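Local structure of natterin-like protein (Lethenteron camtschaticum, 6IUL) at residues Gly269-Asp274 with Gly301-Lys306; Pro164-Glu169 with Thr226-Thr231. The protein probably recognises surface glycans through a jacalin-like lectin domain and kills cells by forming membrane pores with an aerolysin-type module. All blocks are in the same frame, centred on the assembly; numbering follows the deposited sequence.

In the fold
Both interactions lie in the aerolysin-type part of the chain, about 8 Å apart between centres. Both segments of interaction 2 precede those of interaction 1 in the sequence. Interaction 1 pairs the two long strands of the 260-285/290-313 hairpin; interaction 2 brings the start of strand 166-178 against the start of strand 228-238. Strand 166-178 is also the antiparallel neighbour of strand 260-285, so the two contacts share a sheet and touch directly: Arg270 N probably hydrogen-bonds Gln167 O, and Ile273 packs on Phe230. Interaction 1 holds the hairpin together, and its contacts with interaction 2 join it to the neighbouring strands of the elongated module that is probably responsible for pore formation.

Interaction 1. Residues Gly269-Asp274 with Gly301-Lys306; sequences GRADID and GLTYTK
Strand 269-274 runs antiparallel to 301-304, the axes 4.7 Å apart at closest approach, and backbone hydrogen bonds link Ala271 with Thr303 and Ile273 with Gly301 in both directions. Ala271 N to Thr303 O is nearly straight, 2.9 Å with an N-H...O angle of 176°. At the Gly269 end the ladder changes character: Thr305 N still bonds Gly269 O, but Gly269 N turns to the side-chain OG1 of Thr305, 2.9 Å away. That hydroxyl sits between the backbone N and carbonyl carbon of its own residue (chi1 63°) and donates a hydrogen bond to Lys306 O.

Arg270, Asp272, Leu302 and Tyr304 share one face of the sheet. The Arg270 chain runs out extended, and its guanidinium lies over Leu302, whose CD1 sits 3.5 Å from CZ and above the middle of the flat group. Tyr304 OH lies near the guanidinium edge, the phenol ring turned almost perpendicular (86°) to the guanidinium plane, while ring atom CE2 rests 3.8 Å from Arg270 CB. Within the same strand Arg270 NH1 makes a salt bridge to Asp272 OD2 at 2.9 Å, reaching it from above the carboxylate plane. On the other face, Ile273 CD1 touches Thr303 CG2 at 3.9 Å, and Ala271 packs with Thr303 against Val221 of strand 212-223.

The chemistry is therefore two-sided: apolar groups meet strand 212-223, while on the partly exposed face Leu302 and Asp272 together restrain the guanidinium, and the salt bridge probably offsets its charge.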
ATOM      1  N   GLY A 269      21.809   9.038   3.823  1.00 31.99           N
ATOM      2  CA  GLY A 269      21.365   9.040   5.230  1.00 31.21           C
ATOM      3  C   GLY A 269      19.941   8.508   5.397  1.00 29.70           C
ATOM      4  O   GLY A 269      19.063   8.833   4.608  1.00 32.18           O
ATOM      5  N   ARG A 270      19.726   7.734   6.438  1.00 30.56           N
ATOM      6  CA  ARG A 270      18.437   7.116   6.740  1.00 35.81           C
ATOM      7  C   ARG A 270      17.982   7.544   8.132  1.00 37.04           C
ATOM      8  O   ARG A 270      18.744   7.451   9.098  1.00 37.89           O
ATOM      9  CB  ARG A 270      18.619   5.610   6.734  1.00 36.36           C
ATOM     10  CG  ARG A 270      17.410   4.787   7.070  1.00 42.26           C
ATOM     11  CD  ARG A 270      17.809   3.321   7.158  1.00 46.10           C
ATOM     12  NE  ARG A 270      16.633   2.438   7.236  1.00 55.27           N
ATOM     13  CZ  ARG A 270      15.960   2.134   8.354  1.00 59.90           C
ATOM     14  NH1 ARG A 270      16.317   2.653   9.532  1.00 61.06           N
ATOM     15  NH2 ARG A 270      14.929   1.290   8.289  1.00 53.23           N
ATOM     16  N   ALA A 271      16.737   7.977   8.245  1.00 36.70           N
ATOM     17  CA  ALA A 271      16.203   8.390   9.537  1.00 37.01           C
ATOM     18  C   ALA A 271      14.840   7.807   9.817  1.00 38.56           C
ATOM     19  O   ALA A 271      13.926   7.945   9.003  1.00 36.16           O
ATOM     20  CB  ALA A 271      16.147   9.911   9.618  1.00 39.71           C
ATOM     21  N   ASP A 272      14.731   7.143  10.977  1.00 42.65           N
ATOM     22  CA  ASP A 272      13.457   6.697  11.556  1.00 41.20           C
ATOM     23  C   ASP A 272      12.832   7.838  12.302  1.00 43.16           C
ATOM     24  O   ASP A 272      13.488   8.459  13.121  1.00 38.33           O
ATOM     25  CB  ASP A 272      13.656   5.515  12.509  1.00 41.49           C
ATOM     26  CG  ASP A 272      13.943   4.209  11.751  1.00 47.59           C
ATOM     27  OD1 ASP A 272      13.074   3.742  10.991  1.00 50.87           O
ATOM     28  OD2 ASP A 272      15.036   3.640  11.890  1.00 53.17           O
ATOM     29  N   ILE A 273      11.562   8.118  12.006  1.00 41.19           N
ATOM     30  CA  ILE A 273      10.856   9.213  12.633  1.00 40.62           C
ATOM     31  C   ILE A 273       9.741   8.689  13.542  1.00 47.78           C
ATOM     32  O   ILE A 273       8.924   7.859  13.132  1.00 44.58           O
ATOM     33  CB  ILE A 273      10.267  10.170  11.593  1.00 39.94           C
ATOM     34  CG1 ILE A 273      11.364  10.633  10.632  1.00 38.90           C
ATOM     35  CG2 ILE A 273       9.587  11.344  12.277  1.00 36.66           C
ATOM     36  CD1 ILE A 273      10.944  11.679   9.613  1.00 37.93           C
ATOM     37  N   ASP A 274       9.711   9.173  14.784  1.00 45.60           N
ATOM     38  CA  ASP A 274       8.738   8.714  15.771  1.00 48.24           C
ATOM     39  C   ASP A 274       8.314   9.951  16.569  1.00 45.78           C
ATOM     40  O   ASP A 274       9.108  10.486  17.339  1.00 45.41           O
ATOM     41  CB  ASP A 274       9.353   7.627  16.661  1.00 52.80           C
ATOM     42  CG  ASP A 274       8.337   6.972  17.603  1.00 65.35           C
ATOM     43  OD1 ASP A 274       7.561   7.685  18.281  1.00 71.07           O
ATOM     44  OD2 ASP A 274       8.328   5.725  17.706  1.00 83.01           O
ATOM     45  N   GLY A 301       7.581   7.183  10.677  1.00 40.50           N
ATOM     46  CA  GLY A 301       8.035   7.333   9.327  1.00 41.40           C
ATOM     47  C   GLY A 301       9.430   6.775   9.111  1.00 36.74           C
ATOM     48  O   GLY A 301      10.174   6.552  10.038  1.00 34.95           O
ATOM     49  N   LEU A 302       9.761   6.587   7.844  1.00 36.77           N
ATOM     50  CA  LEU A 302      11.102   6.298   7.410  1.00 37.88           C
ATOM     51  C   LEU A 302      11.400   7.233   6.249  1.00 35.46           C
ATOM     52  O   LEU A 302      10.613   7.332   5.295  1.00 33.54           O
ATOM     53  CB  LEU A 302      11.227   4.849   6.963  1.00 42.65           C
ATOM     54  CG  LEU A 302      12.620   4.441   6.418  1.00 42.17           C
ATOM     55  CD1 LEU A 302      13.679   4.641   7.493  1.00 41.46           C
ATOM     56  CD2 LEU A 302      12.651   2.975   6.001  1.00 38.51           C
ATOM     57  N   THR A 303      12.495   7.972   6.346  1.00 29.92           N
ATOM     58  CA  THR A 303      12.874   8.875   5.279  1.00 31.37           C
ATOM     59  C   THR A 303      14.378   8.777   5.000  1.00 32.26           C
ATOM     60  O   THR A 303      15.138   8.176   5.789  1.00 30.64           O
ATOM     61  CB  THR A 303      12.483  10.318   5.605  1.00 34.52           C
ATOM     62  OG1 THR A 303      12.555  11.107   4.412  1.00 33.15           O
ATOM     63  CG2 THR A 303      13.385  10.933   6.672  1.00 32.34           C
ATOM     64  N   TYR A 304      14.785   9.342   3.872  1.00 30.48           N
ATOM     65  CA  TYR A 304      16.175   9.331   3.445  1.00 31.73           C
ATOM     66  C   TYR A 304      16.575  10.724   2.999  1.00 35.61           C
ATOM     67  O   TYR A 304      15.744  11.480   2.502  1.00 35.39           O
ATOM     68  CB  TYR A 304      16.426   8.353   2.304  1.00 28.51           C
ATOM     69  CG  TYR A 304      16.377   6.898   2.664  1.00 26.73           C
ATOM     70  CD1 TYR A 304      15.159   6.199   2.709  1.00 27.23           C
ATOM     71  CD2 TYR A 304      17.546   6.187   2.918  1.00 27.68           C
ATOM     72  CE1 TYR A 304      15.110   4.851   3.014  1.00 24.30           C
ATOM     73  CE2 TYR A 304      17.513   4.829   3.227  1.00 27.34           C
ATOM     74  CZ  TYR A 304      16.286   4.173   3.284  1.00 27.07           C
ATOM     75  OH  TYR A 304      16.273   2.830   3.607  1.00 27.12           O
ATOM     76  N   THR A 305      17.863  11.052   3.177  1.00 36.29           N
ATOM     77  CA  THR A 305      18.422  12.275   2.593  1.00 35.51           C
ATOM     78  C   THR A 305      18.762  12.024   1.124  1.00 35.02           C
ATOM     79  O   THR A 305      18.596  10.925   0.597  1.00 33.75           O
ATOM     80  CB  THR A 305      19.735  12.682   3.307  1.00 35.04           C
ATOM     81  OG1 THR A 305      20.709  11.660   3.114  1.00 37.48           O
ATOM     82  CG2 THR A 305      19.513  12.797   4.789  1.00 36.40           C
ATOM     83  N   LYS A 306      19.275  13.047   0.476  1.00 39.74           N
ATOM     84  CA  LYS A 306      19.882  12.903  -0.870  1.00 36.95           C
ATOM     85  C   LYS A 306      21.187  12.122  -0.761  1.00 36.86           C
ATOM     86  O   LYS A 306      21.843  12.142   0.287  1.00 35.79           O
ATOM     87  CB  LYS A 306      20.142  14.280  -1.530  1.00 42.99           C
ATOM     88  CG  LYS A 306      18.890  14.976  -2.131  1.00 52.92           C
ATOM     89  CD  LYS A 306      17.843  13.925  -2.528  1.00 59.14           C
ATOM     90  CE  LYS A 306      16.581  14.419  -3.213  1.00 70.27           C
ATOM     91  NZ  LYS A 306      16.819  14.744  -4.637  1.00 70.25           N
TER

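Interaction 2. Residues Pro164-Glu169 with Thr226-Thr231; sequences PNVQME and TGFSFT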
ATOM      1  N   PRO A 164      16.802  14.717  14.655  1.00 41.97           N
ATOM      2  CA  PRO A 164      16.753  13.511  13.849  1.00 46.21           C
ATOM      3  C   PRO A 164      17.967  12.632  14.120  1.00 46.16           C
ATOM      4  O   PRO A 164      19.057  13.139  14.394  1.00 53.17           O
ATOM      5  CB  PRO A 164      16.777  14.025  12.414  1.00 42.17           C
ATOM      6  CG  PRO A 164      16.377  15.437  12.486  1.00 42.95           C
ATOM      7  CD  PRO A 164      16.830  15.930  13.823  1.00 42.60           C
ATOM      8  N   ASN A 165      17.782  11.325  14.085  1.00 42.81           N
ATOM      9  CA  ASN A 165      18.916  10.425  14.179  1.00 45.87           C
ATOM     10  C   ASN A 165      19.228   9.883  12.762  1.00 49.48           C
ATOM     11  O   ASN A 165      18.701   8.828  12.348  1.00 48.41           O
ATOM     12  CB  ASN A 165      18.622   9.279  15.136  1.00 47.08           C
ATOM     13  CG  ASN A 165      19.773   8.310  15.228  1.00 54.35           C
ATOM     14  OD1 ASN A 165      20.911   8.670  14.920  1.00 70.10           O
ATOM     15  ND2 ASN A 165      19.495   7.084  15.625  1.00 53.38           N
ATOM     16  N   VAL A 166      20.074  10.595  12.027  1.00 47.95           N
ATOM     17  CA  VAL A 166      20.401  10.207  10.646  1.00 45.59           C
ATOM     18  C   VAL A 166      21.564   9.232  10.569  1.00 41.58           C
ATOM     19  O   VAL A 166      22.659   9.585  10.896  1.00 50.60           O
ATOM     20  CB  VAL A 166      20.728  11.449   9.822  1.00 44.95           C
ATOM     21  CG1 VAL A 166      21.027  11.063   8.395  1.00 48.67           C
ATOM     22  CG2 VAL A 166      19.564  12.427   9.859  1.00 45.95           C
ATOM     23  N   GLN A 167      21.305   7.995  10.170  1.00 45.71           N
ATOM     24  CA  GLN A 167      22.319   6.952  10.042  1.00 48.07           C
ATOM     25  C   GLN A 167      22.785   6.869   8.570  1.00 49.00           C
ATOM     26  O   GLN A 167      21.957   6.726   7.646  1.00 39.91           O
ATOM     27  CB  GLN A 167      21.806   5.550  10.460  1.00 52.25           C
ATOM     28  CG  GLN A 167      21.427   5.297  11.942  1.00 60.27           C
ATOM     29  CD  GLN A 167      22.511   5.627  13.003  1.00 69.12           C
ATOM     30  OE1 GLN A 167      22.329   5.318  14.171  1.00 80.51           O
ATOM     31  NE2 GLN A 167      23.590   6.299  12.613  1.00 67.91           N
ATOM     32  N   MET A 168      24.108   6.925   8.390  1.00 39.69           N
ATOM     33  CA  MET A 168      24.750   6.883   7.085  1.00 38.16           C
ATOM     34  C   MET A 168      25.050   5.450   6.692  1.00 37.24           C
ATOM     35  O   MET A 168      25.464   4.636   7.521  1.00 33.61           O
ATOM     36  CB  MET A 168      26.047   7.711   7.115  1.00 38.43           C
ATOM     37  CG  MET A 168      25.840   9.187   7.432  1.00 38.78           C
ATOM     38  SD  MET A 168      24.666  10.055   6.339  1.00 44.08           S
ATOM     39  CE  MET A 168      25.069  11.764   6.775  1.00 55.40           C
ATOM     40  N   GLU A 169      24.789   5.137   5.426  1.00 36.55           N
ATOM     41  CA  GLU A 169      25.059   3.846   4.863  1.00 38.23           C
ATOM     42  C   GLU A 169      25.884   4.100   3.591  1.00 34.78           C
ATOM     43  O   GLU A 169      25.566   5.003   2.804  1.00 34.17           O
ATOM     44  CB  GLU A 169      23.783   3.124   4.382  1.00 42.59           C
ATOM     45  CG  GLU A 169      22.501   3.354   5.118  1.00 56.16           C
ATOM     46  CD  GLU A 169      21.322   2.657   4.436  1.00 54.56           C
ATOM     47  OE1 GLU A 169      21.482   2.097   3.338  1.00 48.51           O
ATOM     48  OE2 GLU A 169      20.238   2.649   5.039  1.00 65.43           O
ATOM     49  N   THR A 226      24.248  22.866  11.921  1.00 94.89           N
ATOM     50  CA  THR A 226      24.379  22.336  13.284  1.00 93.65           C
ATOM     51  C   THR A 226      24.301  20.804  13.236  1.00 90.21           C
ATOM     52  O   THR A 226      24.747  20.092  14.141  1.00 88.68           O
ATOM     53  CB  THR A 226      23.241  22.852  14.196  1.00 94.44           C
ATOM     54  OG1 THR A 226      23.142  24.278  14.086  1.00 91.76           O
ATOM     55  CG2 THR A 226      23.462  22.433  15.663  1.00 86.23           C
ATOM     56  N   GLY A 227      23.735  20.314  12.142  1.00 84.14           N
ATOM     57  CA  GLY A 227      23.479  18.892  11.954  1.00 83.24           C
ATOM     58  C   GLY A 227      22.250  18.697  11.070  1.00 76.08           C
ATOM     59  O   GLY A 227      22.217  19.153   9.923  1.00 65.93           O
ATOM     60  N   PHE A 228      21.228  18.038  11.610  1.00 62.23           N
ATOM     61  CA  PHE A 228      19.978  17.905  10.892  1.00 57.55           C
ATOM     62  C   PHE A 228      18.832  18.403  11.776  1.00 53.92           C
ATOM     63  O   PHE A 228      18.912  18.383  13.004  1.00 49.25           O
ATOM     64  CB  PHE A 228      19.764  16.456  10.488  1.00 58.19           C
ATOM     65  CG  PHE A 228      20.701  15.963   9.415  1.00 57.86           C
ATOM     66  CD1 PHE A 228      20.462  16.250   8.079  1.00 52.07           C
ATOM     67  CD2 PHE A 228      21.784  15.149   9.732  1.00 60.27           C
ATOM     68  CE1 PHE A 228      21.283  15.738   7.076  1.00 54.24           C
ATOM     69  CE2 PHE A 228      22.631  14.660   8.730  1.00 56.57           C
ATOM     70  CZ  PHE A 228      22.378  14.948   7.404  1.00 49.87           C
ATOM     71  N   SER A 229      17.783  18.884  11.125  1.00 52.37           N
ATOM     72  CA  SER A 229      16.541  19.191  11.797  1.00 53.37           C
ATOM     73  C   SER A 229      15.344  18.628  11.032  1.00 51.84           C
ATOM     74  O   SER A 229      15.390  18.407   9.833  1.00 53.14           O
ATOM     75  CB  SER A 229      16.380  20.686  11.962  1.00 54.58           C
ATOM     76  OG  SER A 229      16.253  21.281  10.689  1.00 60.99           O
ATOM     77  N   PHE A 230      14.248  18.412  11.749  1.00 51.01           N
ATOM     78  CA  PHE A 230      12.971  18.053  11.115  1.00 46.40           C
ATOM     79  C   PHE A 230      12.260  19.254  10.458  1.00 49.58           C
ATOM     80  O   PHE A 230      12.327  20.371  10.963  1.00 53.99           O
ATOM     81  CB  PHE A 230      12.054  17.399  12.151  1.00 40.66           C
ATOM     82  CG  PHE A 230      12.468  16.011  12.554  1.00 35.94           C
ATOM     83  CD1 PHE A 230      12.630  15.028  11.606  1.00 37.29           C
ATOM     84  CD2 PHE A 230      12.617  15.665  13.883  1.00 36.69           C
ATOM     85  CE1 PHE A 230      12.965  13.738  11.965  1.00 36.88           C
ATOM     86  CE2 PHE A 230      12.983  14.384  14.252  1.00 39.42           C
ATOM     87  CZ  PHE A 230      13.142  13.406  13.292  1.00 40.57           C
ATOM     88  N   THR A 231      11.616  19.025   9.314  1.00 50.50           N
ATOM     89  CA  THR A 231      10.591  19.940   8.766  1.00 52.52           C
ATOM     90  C   THR A 231       9.449  19.116   8.175  1.00 55.99           C
ATOM     91  O   THR A 231       9.532  17.879   8.143  1.00 47.56           O
ATOM     92  CB  THR A 231      11.101  20.834   7.649  1.00 55.43           C
ATOM     93  OG1 THR A 231      12.029  20.084   6.854  1.00 57.76           O
ATOM     94  CG2 THR A 231      11.738  22.081   8.228  1.00 68.25           C
TER
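Pro164 and Phe230 meet ring against ring, with CG of the proline poised over the centre of the aromatic face: it is 3.7 Å from the Phe230 ring centroid and just 4° off the ring normal, a well-centred CH-pi contact. Pro164 CB comes down beside it, nearer the rim, 3.8 Å from Phe230 CZ. The proline is wedged into this place from the backbone side as well. Its CD lies 3.3 Å from Phe228 O, and its CG also rests on the peptide that joins Ser229 to Phe230, so the pyrrolidine ring lies along the backbone from the Phe228 carbonyl to the Phe230 ring.

The second CH-pi contact is on Phe228, from Val166, and is less central. Methyl CG2 stands over one face, displaced toward the rim, 3.5 Å from CD2, the line from CG2 to the Phe228 ring centroid leaning 26° from the normal. The two side chains cross at about a right angle. With Val166 CG1 anti to the backbone N (chi1 -178°), it is the other methyl, CG2, that is presented to the ring, while CG1 comes only to the neighbourhood of CE2. Met168 meets the same ring differently: its CE methyl lies near the ring plane and approaches the edge, 4.2 Å from CZ. Valine and methionine thus grip Phe228 by face and edge. No hydrogen bond crosses between the segments; the contact rests on van der Waals and CH-pi packing, partly of the proline against backbone.

Strand 212-223 pairs antiparallel with 228-238 and supplies Val221, which touches Pro164, Phe228 and Phe230. Phe228 further packs on Thr305 of strand 290-313, while Glu169 joins strand 260-285 through backbone hydrogen bonding to Ile268.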